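Local coordinates for protein indole-3-pyruvate decarboxylase (Azospirillum brasilense, PDB 2NXW) that decarboxylates indole-3-pyruvate to indole-3-acetaldehyde with thiamine diphosphate and a metal ion, a step in auxin biosynthesis, at residues M228-V233 against V254-G259; G292-G297 against I318-R323. One frame throughout, in Å; residues are numbered along the deposited sequence.

Interaction 1 (M228-V233 against V254-G259)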
ATOM      1  N   MET A 228      -0.112   1.587 -35.888  1.00 14.62           N
ATOM      2  CA  MET A 228       0.921   0.730 -35.301  1.00 14.96           C
ATOM      3  C   MET A 228       0.334  -0.655 -35.039  1.00 14.86           C
ATOM      4  O   MET A 228      -0.695  -0.791 -34.371  1.00 15.20           O
ATOM      5  CB  MET A 228       1.442   1.319 -33.988  1.00 18.25           C
ATOM      6  CG  MET A 228       2.161   2.638 -34.152  1.00 21.27           C
ATOM      7  SD  MET A 228       3.351   2.919 -32.813  1.00 25.33           S
ATOM      8  CE  MET A 228       4.718   1.934 -33.403  1.00 23.97           C
ATOM      9  N   VAL A 229       0.979  -1.680 -35.592  1.00 14.44           N
ATOM     10  CA  VAL A 229       0.530  -3.056 -35.424  1.00 15.23           C
ATOM     11  C   VAL A 229       1.375  -3.631 -34.293  1.00 14.62           C
ATOM     12  O   VAL A 229       2.606  -3.686 -34.372  1.00 15.25           O
ATOM     13  CB  VAL A 229       0.694  -3.830 -36.744  1.00 15.51           C
ATOM     14  CG1 VAL A 229       0.317  -5.287 -36.557  1.00 17.32           C
ATOM     15  CG2 VAL A 229      -0.198  -3.182 -37.804  1.00 17.46           C
ATOM     16  N   CYS A 230       0.693  -4.076 -33.245  1.00 15.44           N
ATOM     17  CA  CYS A 230       1.366  -4.495 -32.028  1.00 14.06           C
ATOM     18  C   CYS A 230       1.132  -5.915 -31.510  1.00 14.01           C
ATOM     19  O   CYS A 230       0.509  -6.737 -32.186  1.00 13.71           O
ATOM     20  CB  CYS A 230       1.025  -3.446 -30.966  1.00 14.47           C
ATOM     21  SG  CYS A 230       0.969  -1.730 -31.665  1.00 16.34           S
ATOM     22  N   VAL A 231       1.607  -6.180 -30.293  1.00 13.94           N
ATOM     23  CA  VAL A 231       1.557  -7.522 -29.713  1.00 14.54           C
ATOM     24  C   VAL A 231       0.221  -8.261 -29.721  1.00 13.77           C
ATOM     25  O   VAL A 231       0.178  -9.435 -30.077  1.00 13.85           O
ATOM     26  CB  VAL A 231       2.171  -7.537 -28.265  1.00 14.15           C
ATOM     27  CG1 VAL A 231       1.226  -6.919 -27.266  1.00 15.35           C
ATOM     28  CG2 VAL A 231       2.529  -8.955 -27.866  1.00 16.11           C
ATOM     29  N   GLU A 232      -0.873  -7.602 -29.355  1.00 14.17           N
ATOM     30  CA  GLU A 232      -2.153  -8.307 -29.353  1.00 14.45           C
ATOM     31  C   GLU A 232      -2.578  -8.824 -30.729  1.00 14.14           C
ATOM     32  O   GLU A 232      -3.308  -9.810 -30.827  1.00 14.40           O
ATOM     33  CB  GLU A 232      -3.260  -7.429 -28.768  1.00 13.82           C
ATOM     34  CG  GLU A 232      -3.120  -7.162 -27.274  1.00 15.77           C
ATOM     35  CD  GLU A 232      -4.354  -6.497 -26.696  1.00 16.47           C
ATOM     36  OE1 GLU A 232      -5.011  -5.744 -27.441  1.00 16.04           O
ATOM     37  OE2 GLU A 232      -4.659  -6.722 -25.504  1.00 15.73           O
ATOM     38  N   VAL A 233      -2.124  -8.169 -31.793  1.00 14.33           N
ATOM     39  CA  VAL A 233      -2.474  -8.614 -33.138  1.00 13.93           C
ATOM     40  C   VAL A 233      -1.873  -9.999 -33.353  1.00 14.02           C
ATOM     41  O   VAL A 233      -2.514 -10.886 -33.918  1.00 15.19           O
ATOM     42  CB  VAL A 233      -1.942  -7.640 -34.203  1.00 13.82           C
ATOM     43  CG1 VAL A 233      -2.171  -8.220 -35.615  1.00 15.44           C
ATOM     44  CG2 VAL A 233      -2.664  -6.289 -34.072  1.00 15.93           C
ATOM     45  N   VAL A 254       3.389   0.926 -39.186  1.00 14.94           N
ATOM     46  CA  VAL A 254       4.627   0.678 -38.446  1.00 14.89           C
ATOM     47  C   VAL A 254       4.342  -0.430 -37.427  1.00 15.65           C
ATOM     48  O   VAL A 254       3.200  -0.624 -37.022  1.00 16.07           O
ATOM     49  CB  VAL A 254       5.080   1.957 -37.683  1.00 15.19           C
ATOM     50  CG1 VAL A 254       6.310   1.678 -36.827  1.00 19.01           C
ATOM     51  CG2 VAL A 254       5.372   3.070 -38.674  1.00 17.17           C
ATOM     52  N   THR A 255       5.353  -1.191 -37.028  1.00 15.08           N
ATOM     53  CA  THR A 255       5.114  -2.215 -36.012  1.00 15.36           C
ATOM     54  C   THR A 255       5.895  -1.878 -34.762  1.00 15.22           C
ATOM     55  O   THR A 255       6.856  -1.112 -34.817  1.00 15.51           O
ATOM     56  CB  THR A 255       5.571  -3.635 -36.453  1.00 17.02           C
ATOM     57  OG1 THR A 255       6.948  -3.593 -36.848  1.00 23.72           O
ATOM     58  CG2 THR A 255       4.731  -4.146 -37.600  1.00 19.22           C
ATOM     59  N   THR A 256       5.451  -2.406 -33.628  1.00 14.11           N
ATOM     60  CA  THR A 256       6.193  -2.240 -32.384  1.00 14.86           C
ATOM     61  C   THR A 256       7.155  -3.428 -32.369  1.00 16.19           C
ATOM     62  O   THR A 256       7.082  -4.299 -33.239  1.00 16.19           O
ATOM     63  CB  THR A 256       5.301  -2.363 -31.148  1.00 14.46           C
ATOM     64  OG1 THR A 256       4.605  -3.616 -31.192  1.00 15.36           O
ATOM     65  CG2 THR A 256       4.327  -1.196 -31.078  1.00 15.30           C
ATOM     66  N   PHE A 257       8.046  -3.483 -31.386  1.00 16.31           N
ATOM     67  CA  PHE A 257       8.986  -4.599 -31.311  1.00 16.76           C
ATOM     68  C   PHE A 257       8.268  -5.949 -31.270  1.00 16.27           C
ATOM     69  O   PHE A 257       8.661  -6.892 -31.962  1.00 17.04           O
ATOM     70  CB  PHE A 257       9.873  -4.474 -30.069  1.00 17.33           C
ATOM     71  CG  PHE A 257      10.781  -5.645 -29.870  1.00 18.53           C
ATOM     72  CD1 PHE A 257      11.895  -5.824 -30.684  1.00 20.40           C
ATOM     73  CD2 PHE A 257      10.489  -6.609 -28.912  1.00 20.00           C
ATOM     74  CE1 PHE A 257      12.704  -6.951 -30.543  1.00 21.68           C
ATOM     75  CE2 PHE A 257      11.289  -7.740 -28.768  1.00 21.91           C
ATOM     76  CZ  PHE A 257      12.398  -7.907 -29.587  1.00 21.13           C
ATOM     77  N   MET A 258       7.222  -6.052 -30.453  1.00 16.24           N
ATOM     78  CA  MET A 258       6.483  -7.306 -30.345  1.00 18.24           C
ATOM     79  C   MET A 258       5.599  -7.572 -31.557  1.00 19.11           C
ATOM     80  O   MET A 258       5.030  -8.658 -31.686  1.00 20.97           O
ATOM     81  CB  MET A 258       5.633  -7.324 -29.074  1.00 20.32           C
ATOM     82  CG  MET A 258       6.437  -7.301 -27.789  1.00 24.75           C
ATOM     83  SD  MET A 258       7.017  -8.928 -27.238  1.00 30.63           S
ATOM     84  CE  MET A 258       8.518  -8.478 -26.289  1.00 28.19           C
ATOM     85  N   GLY A 259       5.482  -6.585 -32.443  1.00 17.47           N
ATOM     86  CA  GLY A 259       4.692  -6.779 -33.645  1.00 17.37           C
ATOM     87  C   GLY A 259       5.603  -6.988 -34.849  1.00 16.95           C
ATOM     88  O   GLY A 259       5.129  -7.138 -35.971  1.00 18.21           O
TER
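Met228 and Val229 run parallel to Val254 and Thr255, and two backbone hydrogen bonds join the segments: Val229 N to Val254 O at 2.8 Å (162° at the hydrogen) and Thr256 N to Val229 O at 3.2 Å. The same carbonyls also receive CA-H...O contacts, Met228 CA reaching Val254 O and Thr255 CA reaching Val229 O. Met228 and Val254 lie side by side on one face of the sheet. The thioether bends at chi3 (81°), which brings CE to 3.8 Å from Val254 CG1 and to 3.9 Å from Thr256 CG2, the latter side chain crossing that of Met228 at about a right angle. This is the edge of the central-domain sheet: strand 253-255 is outermost within the chain and is joined to its parallel neighbour 225-229 through helix 239-249, a beta-alpha-beta crossover as in Rossmann-like folds. Past the strands, Cys230 SG lies 3.5 Å from Thr256 CG2; then helix 231-235 meets the 3-10 turn 257-259, where Val231 CB packs alongside Met258 CB at 3.6 Å before the methionine turns off at chi2 (-84°). Gly259 CA comes within 3.8 Å of Val229 O. Thr255 OG1 bonds to Thr273 OG1, while helix 281-288 covers Met228 and Val254.

Interaction 2 (G292-G297 against I318-R323)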
ATOM      1  N   GLY A 292      -2.270  11.375 -34.835  1.00 20.08           N
ATOM      2  CA  GLY A 292      -3.329  10.385 -34.952  1.00 18.73           C
ATOM      3  C   GLY A 292      -2.649   9.027 -34.920  1.00 17.52           C
ATOM      4  O   GLY A 292      -2.598   8.314 -35.927  1.00 17.25           O
ATOM      5  N   LEU A 293      -2.107   8.687 -33.753  1.00 17.38           N
ATOM      6  CA  LEU A 293      -1.379   7.431 -33.556  1.00 17.25           C
ATOM      7  C   LEU A 293      -2.298   6.317 -33.061  1.00 15.65           C
ATOM      8  O   LEU A 293      -2.717   6.299 -31.908  1.00 16.97           O
ATOM      9  CB  LEU A 293      -0.249   7.656 -32.552  1.00 18.34           C
ATOM     10  CG  LEU A 293       0.736   6.509 -32.306  1.00 16.95           C
ATOM     11  CD1 LEU A 293       1.492   6.154 -33.586  1.00 18.24           C
ATOM     12  CD2 LEU A 293       1.706   6.934 -31.211  1.00 18.39           C
ATOM     13  N   PHE A 294      -2.606   5.377 -33.945  1.00 14.78           N
ATOM     14  CA  PHE A 294      -3.491   4.267 -33.606  1.00 14.43           C
ATOM     15  C   PHE A 294      -2.653   3.069 -33.154  1.00 14.72           C
ATOM     16  O   PHE A 294      -2.070   2.370 -33.985  1.00 15.98           O
ATOM     17  CB  PHE A 294      -4.326   3.921 -34.847  1.00 15.74           C
ATOM     18  CG  PHE A 294      -5.450   2.945 -34.609  1.00 15.44           C
ATOM     19  CD1 PHE A 294      -5.731   2.435 -33.341  1.00 14.32           C
ATOM     20  CD2 PHE A 294      -6.249   2.545 -35.680  1.00 15.17           C
ATOM     21  CE1 PHE A 294      -6.793   1.540 -33.149  1.00 15.75           C
ATOM     22  CE2 PHE A 294      -7.307   1.655 -35.497  1.00 16.03           C
ATOM     23  CZ  PHE A 294      -7.581   1.153 -34.233  1.00 15.18           C
ATOM     24  N   LEU A 295      -2.594   2.854 -31.841  1.00 14.84           N
ATOM     25  CA  LEU A 295      -1.835   1.741 -31.269  1.00 15.59           C
ATOM     26  C   LEU A 295      -2.770   0.545 -31.200  1.00 15.19           C
ATOM     27  O   LEU A 295      -3.552   0.396 -30.249  1.00 16.60           O
ATOM     28  CB  LEU A 295      -1.337   2.094 -29.866  1.00 16.30           C
ATOM     29  CG  LEU A 295      -0.435   3.320 -29.752  1.00 16.71           C
ATOM     30  CD1 LEU A 295      -0.093   3.568 -28.290  1.00 17.20           C
ATOM     31  CD2 LEU A 295       0.829   3.105 -30.576  1.00 17.70           C
ATOM     32  N   LEU A 296      -2.687  -0.313 -32.207  1.00 14.46           N
ATOM     33  CA  LEU A 296      -3.546  -1.482 -32.264  1.00 14.89           C
ATOM     34  C   LEU A 296      -2.939  -2.653 -31.491  1.00 15.18           C
ATOM     35  O   LEU A 296      -2.146  -3.426 -32.043  1.00 15.07           O
ATOM     36  CB  LEU A 296      -3.796  -1.859 -33.736  1.00 16.06           C
ATOM     37  CG  LEU A 296      -4.902  -2.877 -34.038  1.00 16.82           C
ATOM     38  CD1 LEU A 296      -6.261  -2.299 -33.680  1.00 20.00           C
ATOM     39  CD2 LEU A 296      -4.856  -3.243 -35.517  1.00 18.60           C
ATOM     40  N   GLY A 297      -3.299  -2.749 -30.208  1.00 14.89           N
ATOM     41  CA  GLY A 297      -2.844  -3.836 -29.346  1.00 15.73           C
ATOM     42  C   GLY A 297      -1.501  -3.663 -28.668  1.00 15.40           C
ATOM     43  O   GLY A 297      -0.874  -4.657 -28.293  1.00 15.85           O
ATOM     44  N   ILE A 318      -4.737   6.700 -30.026  1.00 18.32           N
ATOM     45  CA  ILE A 318      -5.875   5.804 -29.905  1.00 18.00           C
ATOM     46  C   ILE A 318      -5.231   4.507 -29.439  1.00 18.14           C
ATOM     47  O   ILE A 318      -4.529   3.848 -30.208  1.00 18.08           O
ATOM     48  CB  ILE A 318      -6.556   5.571 -31.258  1.00 17.94           C
ATOM     49  CG1 ILE A 318      -7.060   6.909 -31.810  1.00 20.10           C
ATOM     50  CG2 ILE A 318      -7.709   4.592 -31.091  1.00 19.07           C
ATOM     51  CD1 ILE A 318      -7.570   6.838 -33.222  1.00 21.84           C
ATOM     52  N   HIS A 319      -5.469   4.147 -28.184  1.00 17.31           N
ATOM     53  CA  HIS A 319      -4.864   2.954 -27.600  1.00 17.48           C
ATOM     54  C   HIS A 319      -5.868   1.818 -27.421  1.00 16.88           C
ATOM     55  O   HIS A 319      -6.715   1.864 -26.529  1.00 18.64           O
ATOM     56  CB  HIS A 319      -4.231   3.355 -26.262  1.00 18.84           C
ATOM     57  CG  HIS A 319      -3.501   2.253 -25.554  1.00 20.01           C
ATOM     58  ND1 HIS A 319      -2.746   1.303 -26.208  1.00 21.08           N
ATOM     59  CD2 HIS A 319      -3.344   2.011 -24.230  1.00 18.44           C
ATOM     60  CE1 HIS A 319      -2.152   0.527 -25.317  1.00 17.02           C
ATOM     61  NE2 HIS A 319      -2.497   0.937 -24.111  1.00 22.42           N
ATOM     62  N   ALA A 320      -5.776   0.804 -28.281  1.00 15.85           N
ATOM     63  CA  ALA A 320      -6.661  -0.355 -28.199  1.00 16.72           C
ATOM     64  C   ALA A 320      -5.826  -1.449 -27.546  1.00 17.26           C
ATOM     65  O   ALA A 320      -4.849  -1.918 -28.132  1.00 18.29           O
ATOM     66  CB  ALA A 320      -7.121  -0.775 -29.600  1.00 17.94           C
ATOM     67  N   PHE A 321      -6.217  -1.861 -26.345  1.00 17.14           N
ATOM     68  CA  PHE A 321      -5.439  -2.846 -25.593  1.00 16.73           C
ATOM     69  C   PHE A 321      -6.239  -3.351 -24.397  1.00 17.10           C
ATOM     70  O   PHE A 321      -7.083  -2.631 -23.877  1.00 16.07           O
ATOM     71  CB  PHE A 321      -4.171  -2.148 -25.095  1.00 15.36           C
ATOM     72  CG  PHE A 321      -3.183  -3.049 -24.416  1.00 16.09           C
ATOM     73  CD1 PHE A 321      -2.465  -3.992 -25.139  1.00 15.60           C
ATOM     74  CD2 PHE A 321      -2.933  -2.909 -23.056  1.00 15.24           C
ATOM     75  CE1 PHE A 321      -1.502  -4.784 -24.520  1.00 14.72           C
ATOM     76  CE2 PHE A 321      -1.970  -3.693 -22.419  1.00 16.07           C
ATOM     77  CZ  PHE A 321      -1.254  -4.632 -23.153  1.00 13.74           C
ATOM     78  N   ASP A 322      -5.963  -4.576 -23.959  1.00 16.57           N
ATOM     79  CA  ASP A 322      -6.640  -5.157 -22.798  1.00 17.93           C
ATOM     80  C   ASP A 322      -8.165  -5.062 -22.853  1.00 17.99           C
ATOM     81  O   ASP A 322      -8.816  -4.790 -21.844  1.00 19.14           O
ATOM     82  CB  ASP A 322      -6.138  -4.504 -21.496  1.00 17.99           C
ATOM     83  CG  ASP A 322      -4.873  -5.158 -20.949  1.00 19.66           C
ATOM     84  OD1 ASP A 322      -4.501  -6.249 -21.426  1.00 20.56           O
ATOM     85  OD2 ASP A 322      -4.266  -4.575 -20.023  1.00 21.43           O
ATOM     86  N   ARG A 323      -8.718  -5.301 -24.037  1.00 17.22           N
ATOM     87  CA  ARG A 323     -10.163  -5.271 -24.272  1.00 18.48           C
ATOM     88  C   ARG A 323     -10.823  -3.921 -24.012  1.00 18.70           C
ATOM     89  O   ARG A 323     -11.982  -3.862 -23.601  1.00 18.46           O
ATOM     90  CB  ARG A 323     -10.863  -6.367 -23.453  1.00 18.21           C
ATOM     91  CG  ARG A 323     -10.449  -7.784 -23.848  1.00 18.36           C
ATOM     92  CD  ARG A 323     -11.190  -8.850 -23.038  1.00 20.64           C
ATOM     93  NE  ARG A 323     -12.615  -8.919 -23.363  1.00 22.03           N
ATOM     94  CZ  ARG A 323     -13.136  -9.565 -24.402  1.00 24.70           C
ATOM     95  NH1 ARG A 323     -12.358 -10.225 -25.252  1.00 26.40           N
ATOM     96  NH2 ARG A 323     -14.452  -9.550 -24.593  1.00 25.62           N
TER
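Two neighbouring parallel strands of the central-domain alpha/beta sheet, 292-296 and 317-321, make this contact; their axes in the segments approach to 4.8 Å at an angle of 4°. Four backbone bonds form the regular parallel ladder. Ile318 N donates to Leu293 O at 2.8 Å (174° at the hydrogen), Leu295 N to Ile318 O, Ala320 N to Leu295 O at 3.0 Å, and Gly297 N to Ala320 O at 2.7 Å. The last is the most bent, 132° at the hydrogen, although the donor lies in the carbonyl plane; it falls where the first strand has ended and Gly297 adopts a positive phi. On one face Phe294, its ring swung beside its own carbonyl carbon, sets CD1 at 3.7 Å from Ile318 CG2, while Ala320 CB sits at the ring edge, 4.2 Å from CE1. On the other face Leu295 CB meets His319 ND1 at 4.0 Å, an apolar neighbour for a nitrogen that is buried here without a polar partner. Phe321 turns the edge of its ring to Gly297 O, which lies 3.6 Å from CD1. Helices 205-221 and 337-346 cover the Phe294 face: Val215 and Met219 touch both Phe294 and Ile318, and Leu344 and Leu340 reach Phe294 and Ala320 respectively. Strand 225-229 flanks strand 292-296 on the side away from strand 317-321.

Both contacts belong to one sheet of the central domain, and strands 225-229 and 292-296, which are neighbours in it, connect them; their centres lie about 10 Å apart. Met228 N is probably hydrogen-bonded to Phe294 O at 2.8 Å, and Met228 SD packs against Leu295 CD2. Interaction 1 is wholly buried, whereas in interaction 2 His319 and Phe321 are partly exposed. Interaction 1 takes in the ends of its strands, with two bonds, then side-chain packing in the loop and helical turns that follow; interaction 2 runs along its strands with a four-bond ladder. Glu232 OE2 probably accepts from Asp322 N, and Lys110 forms salt bridges with both acids, linking the helix after strand 225-229 to the loop after strand 317-321.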